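PDB 4RNY: conserved hypothetical secreted protein from Helicobacter pylori, which is a cell-shape determinant that probably acts as a zinc-dependent metalloendopeptidase of the M23 peptidase family. Local coordinates for residues 109-114 against 141-146; 115-120 against 152-157. All coordinates share one frame; numbering follows the deposited sequence.

Interaction 1: residues 109-114 against 141-146; sequences TNDPLL and YTRDYR
Tyr141 presents its ring to the start of helix 112-121, and one face is covered by the isobutyl group of Leu114. Leu114 CD2 lies 3.8 Å from the centroid of the Tyr141 ring and 18° off the ring normal, a CH-pi contact displaced toward the rim on the CE1 and CZ side. The other methyl, Leu114 CD1, sits near the root of the ring, 3.8 Å from Tyr141 CG, so both methyls of the leucine fork lie over the same face, spread along the length of the ring. At the far end Tyr141 OH comes within 3.6 Å of Thr109 CG2; the threonine hydroxyl itself is hydrogen-bonded to Ile105 O, one turn back in its own helix, 101-109.

Two residues on, Arg143 leaves the same side of the strand. With its CG anti to the backbone N (chi1 -162°) and a bend at chi2, its NE reaches Asp111 OD2 at 2.8 Å in a salt bridge. The carboxylate and guanidinium planes are turned 33° from each other, and it is NE, rather than the two terminal nitrogens, that makes the close approach; Arg143 NH1 turns to Gly152 O. A water donates to Asp111 OD2 at 2.6 Å and also pairs with Tyr141 OH.

Asp111 is the N-cap of helix 112-121, its OD1 accepting from Leu114 N at 3.0 Å. One carboxylate oxygen therefore caps the helix while the other faces the arginine and the water, an arrangement that would favour the ionised acid and ties the first turn of the helix to the strand.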
# COMPACT_ATOMS: atom_id res chain seq x y z
N THR A 109 2.03 -19.42 -8.65
CA THR A 109 0.91 -18.50 -8.38
C THR A 109 0.66 -17.46 -9.49
O THR A 109 -0.41 -16.87 -9.55
CB THR A 109 1.16 -17.67 -7.09
OG1 THR A 109 2.34 -16.90 -7.25
CG2 THR A 109 1.29 -18.55 -5.90
N ASN A 110 1.64 -17.20 -10.34
CA ASN A 110 1.53 -16.20 -11.36
C ASN A 110 1.49 -14.83 -10.67
O ASN A 110 0.95 -13.88 -11.22
CB ASN A 110 0.27 -16.40 -12.24
CG ASN A 110 0.09 -17.83 -12.73
OD1 ASN A 110 0.93 -18.35 -13.44
ND2 ASN A 110 -1.04 -18.45 -12.40
N ASP A 111 2.12 -14.71 -9.50
CA ASP A 111 1.86 -13.56 -8.62
C ASP A 111 3.18 -13.03 -8.14
O ASP A 111 3.62 -13.31 -7.04
CB ASP A 111 0.90 -13.95 -7.49
CG ASP A 111 0.36 -12.73 -6.70
OD1 ASP A 111 0.98 -11.68 -6.77
OD2 ASP A 111 -0.68 -12.84 -6.00
N PRO A 112 3.80 -12.20 -8.97
CA PRO A 112 5.10 -11.66 -8.62
C PRO A 112 5.05 -10.69 -7.45
O PRO A 112 6.06 -10.53 -6.74
CB PRO A 112 5.53 -10.93 -9.90
CG PRO A 112 4.26 -10.62 -10.63
CD PRO A 112 3.35 -11.77 -10.31
N LEU A 113 3.91 -10.01 -7.26
CA LEU A 113 3.75 -9.10 -6.13
C LEU A 113 3.83 -9.95 -4.86
O LEU A 113 4.45 -9.57 -3.92
CB LEU A 113 2.41 -8.33 -6.16
CG LEU A 113 2.05 -7.52 -7.43
CD1 LEU A 113 0.70 -6.81 -7.26
CD2 LEU A 113 3.12 -6.53 -7.84
N LEU A 114 3.20 -11.11 -4.85
CA LEU A 114 3.29 -12.00 -3.66
C LEU A 114 4.76 -12.39 -3.38
O LEU A 114 5.22 -12.32 -2.23
CB LEU A 114 2.41 -13.23 -3.83
CG LEU A 114 2.41 -14.16 -2.59
CD1 LEU A 114 1.57 -13.61 -1.45
CD2 LEU A 114 1.91 -15.52 -3.00
N TYR A 141 -2.62 -16.26 2.25
CA TYR A 141 -2.81 -14.88 1.78
C TYR A 141 -4.13 -14.66 1.10
O TYR A 141 -4.75 -15.61 0.61
CB TYR A 141 -1.68 -14.51 0.82
CG TYR A 141 -1.68 -15.26 -0.49
CD1 TYR A 141 -1.13 -16.55 -0.60
CD2 TYR A 141 -2.21 -14.68 -1.64
CE1 TYR A 141 -1.12 -17.22 -1.80
CE2 TYR A 141 -2.17 -15.32 -2.84
CZ TYR A 141 -1.63 -16.61 -2.92
OH TYR A 141 -1.59 -17.26 -4.14
N THR A 142 -4.55 -13.40 1.05
CA THR A 142 -5.73 -13.05 0.31
C THR A 142 -5.40 -12.33 -0.98
O THR A 142 -4.39 -11.62 -1.08
CB THR A 142 -6.68 -12.16 1.11
OG1 THR A 142 -6.08 -10.87 1.42
CG2 THR A 142 -7.10 -12.89 2.38
N ARG A 143 -6.30 -12.49 -1.92
CA ARG A 143 -6.19 -11.88 -3.22
C ARG A 143 -7.57 -11.29 -3.61
O ARG A 143 -8.58 -11.94 -3.40
CB ARG A 143 -5.81 -12.97 -4.22
CG ARG A 143 -5.24 -12.44 -5.51
CD ARG A 143 -3.91 -11.77 -5.24
NE ARG A 143 -3.17 -11.57 -6.48
CZ ARG A 143 -3.00 -10.39 -7.08
NH1 ARG A 143 -3.51 -9.27 -6.59
NH2 ARG A 143 -2.32 -10.34 -8.20
N ASP A 144 -7.60 -10.12 -4.23
CA ASP A 144 -8.86 -9.46 -4.63
C ASP A 144 -9.11 -9.53 -6.11
O ASP A 144 -8.19 -9.37 -6.92
CB ASP A 144 -8.86 -8.00 -4.21
CG ASP A 144 -8.78 -7.83 -2.73
OD1 ASP A 144 -9.05 -8.82 -2.01
OD2 ASP A 144 -8.49 -6.71 -2.27
N TYR A 145 -10.39 -9.72 -6.47
CA TYR A 145 -10.78 -9.89 -7.85
C TYR A 145 -11.91 -8.93 -8.20
O TYR A 145 -12.83 -8.75 -7.40
CB TYR A 145 -11.19 -11.34 -8.10
CG TYR A 145 -10.03 -12.30 -7.93
CD1 TYR A 145 -9.63 -12.71 -6.66
CD2 TYR A 145 -9.30 -12.77 -9.02
CE1 TYR A 145 -8.57 -13.56 -6.48
CE2 TYR A 145 -8.23 -13.63 -8.86
CZ TYR A 145 -7.87 -14.02 -7.58
OH TYR A 145 -6.81 -14.88 -7.37
N ARG A 146 -11.81 -8.25 -9.35
CA ARG A 146 -12.93 -7.45 -9.89
C ARG A 146 -13.36 -8.09 -11.21
O ARG A 146 -12.53 -8.22 -12.13
CB ARG A 146 -12.55 -6.01 -10.22
CG ARG A 146 -11.79 -5.27 -9.18
CD ARG A 146 -11.32 -3.95 -9.74
NE ARG A 146 -12.40 -3.03 -10.13
CZ ARG A 146 -12.24 -1.71 -10.30
NH1 ARG A 146 -11.07 -1.14 -10.10
NH2 ARG A 146 -13.25 -0.94 -10.61
O HOH W 1 -1.85 -15.17 -6.36

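Interaction 2: residues 115-120 against 152-157; sequences ANQLMN and GQPTIK. With SO4 (sulfate ion), chain F.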
# COMPACT_ATOMS: atom_id res chain seq x y z
N ALA A 115 5.47 -12.80 -4.44
CA ALA A 115 6.89 -13.17 -4.30
C ALA A 115 7.73 -12.05 -3.70
O ALA A 115 8.55 -12.29 -2.78
CB ALA A 115 7.44 -13.57 -5.68
N ASN A 116 7.55 -10.83 -4.22
CA ASN A 116 8.30 -9.69 -3.76
C ASN A 116 7.93 -9.28 -2.34
O ASN A 116 8.79 -8.89 -1.57
CB ASN A 116 8.16 -8.53 -4.74
CG ASN A 116 8.83 -8.85 -6.09
OD1 ASN A 116 9.84 -9.60 -6.14
ND2 ASN A 116 8.27 -8.36 -7.17
N GLN A 117 6.66 -9.41 -1.99
CA GLN A 117 6.26 -9.08 -0.64
C GLN A 117 6.94 -10.04 0.33
O GLN A 117 7.41 -9.63 1.41
CB GLN A 117 4.77 -9.20 -0.46
CG GLN A 117 3.95 -8.08 -1.12
CD GLN A 117 2.47 -8.16 -0.74
OE1 GLN A 117 2.08 -8.96 0.09
NE2 GLN A 117 1.66 -7.34 -1.35
N LEU A 118 6.97 -11.32 -0.01
CA LEU A 118 7.54 -12.29 0.91
C LEU A 118 9.06 -12.04 1.08
O LEU A 118 9.57 -12.00 2.20
CB LEU A 118 7.24 -13.71 0.46
CG LEU A 118 7.64 -14.78 1.49
CD1 LEU A 118 6.63 -14.83 2.63
CD2 LEU A 118 7.73 -16.14 0.85
N MET A 119 9.75 -11.85 -0.04
CA MET A 119 11.18 -11.51 -0.02
C MET A 119 11.48 -10.32 0.89
O MET A 119 12.38 -10.41 1.73
CB MET A 119 11.70 -11.22 -1.44
CG MET A 119 13.15 -10.69 -1.48
SD MET A 119 13.60 -10.34 -3.19
CE MET A 119 13.47 -11.97 -3.95
N ASN A 120 10.70 -9.24 0.75
CA ASN A 120 10.94 -8.09 1.58
C ASN A 120 10.62 -8.37 3.04
O ASN A 120 11.38 -7.97 3.90
CB ASN A 120 10.16 -6.85 1.10
CG ASN A 120 10.74 -6.28 -0.17
OD1 ASN A 120 11.95 -6.15 -0.28
ND2 ASN A 120 9.89 -5.96 -1.13
N GLY A 152 -4.77 -5.05 -7.65
CA GLY A 152 -4.21 -4.62 -6.38
C GLY A 152 -3.13 -5.58 -5.90
O GLY A 152 -2.54 -6.32 -6.70
N GLN A 153 -2.86 -5.53 -4.60
CA GLN A 153 -1.80 -6.33 -3.95
C GLN A 153 -2.40 -7.49 -3.15
O GLN A 153 -3.44 -7.32 -2.50
CB GLN A 153 -1.04 -5.47 -2.94
CG GLN A 153 -0.37 -4.25 -3.53
CD GLN A 153 0.95 -4.59 -4.18
OE1 GLN A 153 1.74 -5.46 -3.71
NE2 GLN A 153 1.22 -3.89 -5.25
N PRO A 154 -1.71 -8.64 -3.13
CA PRO A 154 -2.09 -9.63 -2.13
C PRO A 154 -1.84 -9.12 -0.71
O PRO A 154 -1.08 -8.16 -0.53
CB PRO A 154 -1.18 -10.82 -2.44
CG PRO A 154 -0.01 -10.26 -3.15
CD PRO A 154 -0.41 -8.93 -3.75
N THR A 155 -2.48 -9.74 0.26
CA THR A 155 -2.11 -9.55 1.65
C THR A 155 -1.75 -10.86 2.30
O THR A 155 -2.55 -11.79 2.32
CB THR A 155 -3.28 -8.92 2.45
OG1 THR A 155 -3.45 -7.58 2.00
CG2 THR A 155 -2.97 -8.87 3.90
N ILE A 156 -0.56 -10.93 2.87
CA ILE A 156 -0.10 -12.12 3.56
C ILE A 156 -0.71 -12.15 4.96
O ILE A 156 -0.56 -11.20 5.71
CB ILE A 156 1.42 -12.11 3.67
CG1 ILE A 156 2.03 -12.24 2.26
CG2 ILE A 156 1.91 -13.23 4.61
CD1 ILE A 156 3.53 -12.20 2.27
N LYS A 157 -1.38 -13.23 5.28
CA LYS A 157 -1.87 -13.53 6.66
C LYS A 157 -0.90 -14.34 7.51
O LYS A 157 -0.71 -14.06 8.69
CB LYS A 157 -3.20 -14.31 6.60
CG LYS A 157 -4.26 -13.67 5.70
CD LYS A 157 -4.62 -12.26 6.16
CE LYS A 157 -5.28 -12.27 7.52
NZ LYS A 157 -6.56 -13.04 7.53
S SO4 F . -3.98 -3.42 -11.19
O1 SO4 F . -4.60 -4.28 -12.10
O2 SO4 F . -4.67 -2.22 -10.93
O3 SO4 F . -3.86 -4.06 -9.99
O4 SO4 F . -2.71 -3.10 -11.67
O HOH W 2 1.42 -8.74 2.50
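Helix 115-120 runs over strand 153-156 with an axial separation of 9.4 Å and an angle of 42° between their N-to-C directions, and the CA atoms approach most closely at Leu118 and Ile156. Gln117 carries most of the contact. Its chain is extended beyond CG, with chi2 at -172°, and delivers the terminal amide to the strand. Gln117 NE2 donates twice: to the backbone oxygen Pro154 O at 3.0 Å, and to the side-chain oxygen Gln153 OE1, also at 3.0 Å. Both acceptors lie close to the plane of the Gln117 amide. The bond to Gln153 uses a lone pair in the carbonyl plane, the two amides being nearly coplanar, whereas the donor is tilted from the carbonyl plane of Pro154. On the other end of the amide, Gln117 OE1 accepts from a water at 2.5 Å, and that water in turn accepts from Ile156 N at 3.0 Å. Donors and acceptors thus fix which way round the amide lies. Beneath it, the proline ring brings Pro154 CD to 3.5 Å from Gln117 NE2. At the next residue of the helix the contact becomes apolar, as Leu118 CD1 meets Ile156 CD1 at 4.1 Å with the side chains crossing at about a right angle.

A sulfate, probably from the crystallisation liquor, accepts from Gly152 N and Thr44 OG1. Leu118 also packs on Ile105 of helix 101-109 and on Ile137 and Ile139 of strand 136-146, while Pro154 and Ile156 reach back to Leu114, so the helix lies across two neighbouring strands of the sheet.

Interactions 1 and 2 are successive parts of one helix-on-sheet packing in the Csd3 second domain: helix 112-121 is held at its start by strand 136-146 and further along by strand 153-163, antiparallel neighbours in the sheet. Both contacts are largely buried and lie away from the zinc site. They also touch each other, through Thr142 N to Thr155 O between the strands and the packing of Leu113 CD1 on Gly152 O. Their chemistry differs: residues 109-114 against 141-146 combine a charged pair at the helix N-cap with an aromatic face, whereas 115-120 against 152-157 depend on neutral amide bonds beside an aliphatic patch. Each includes one bridging water.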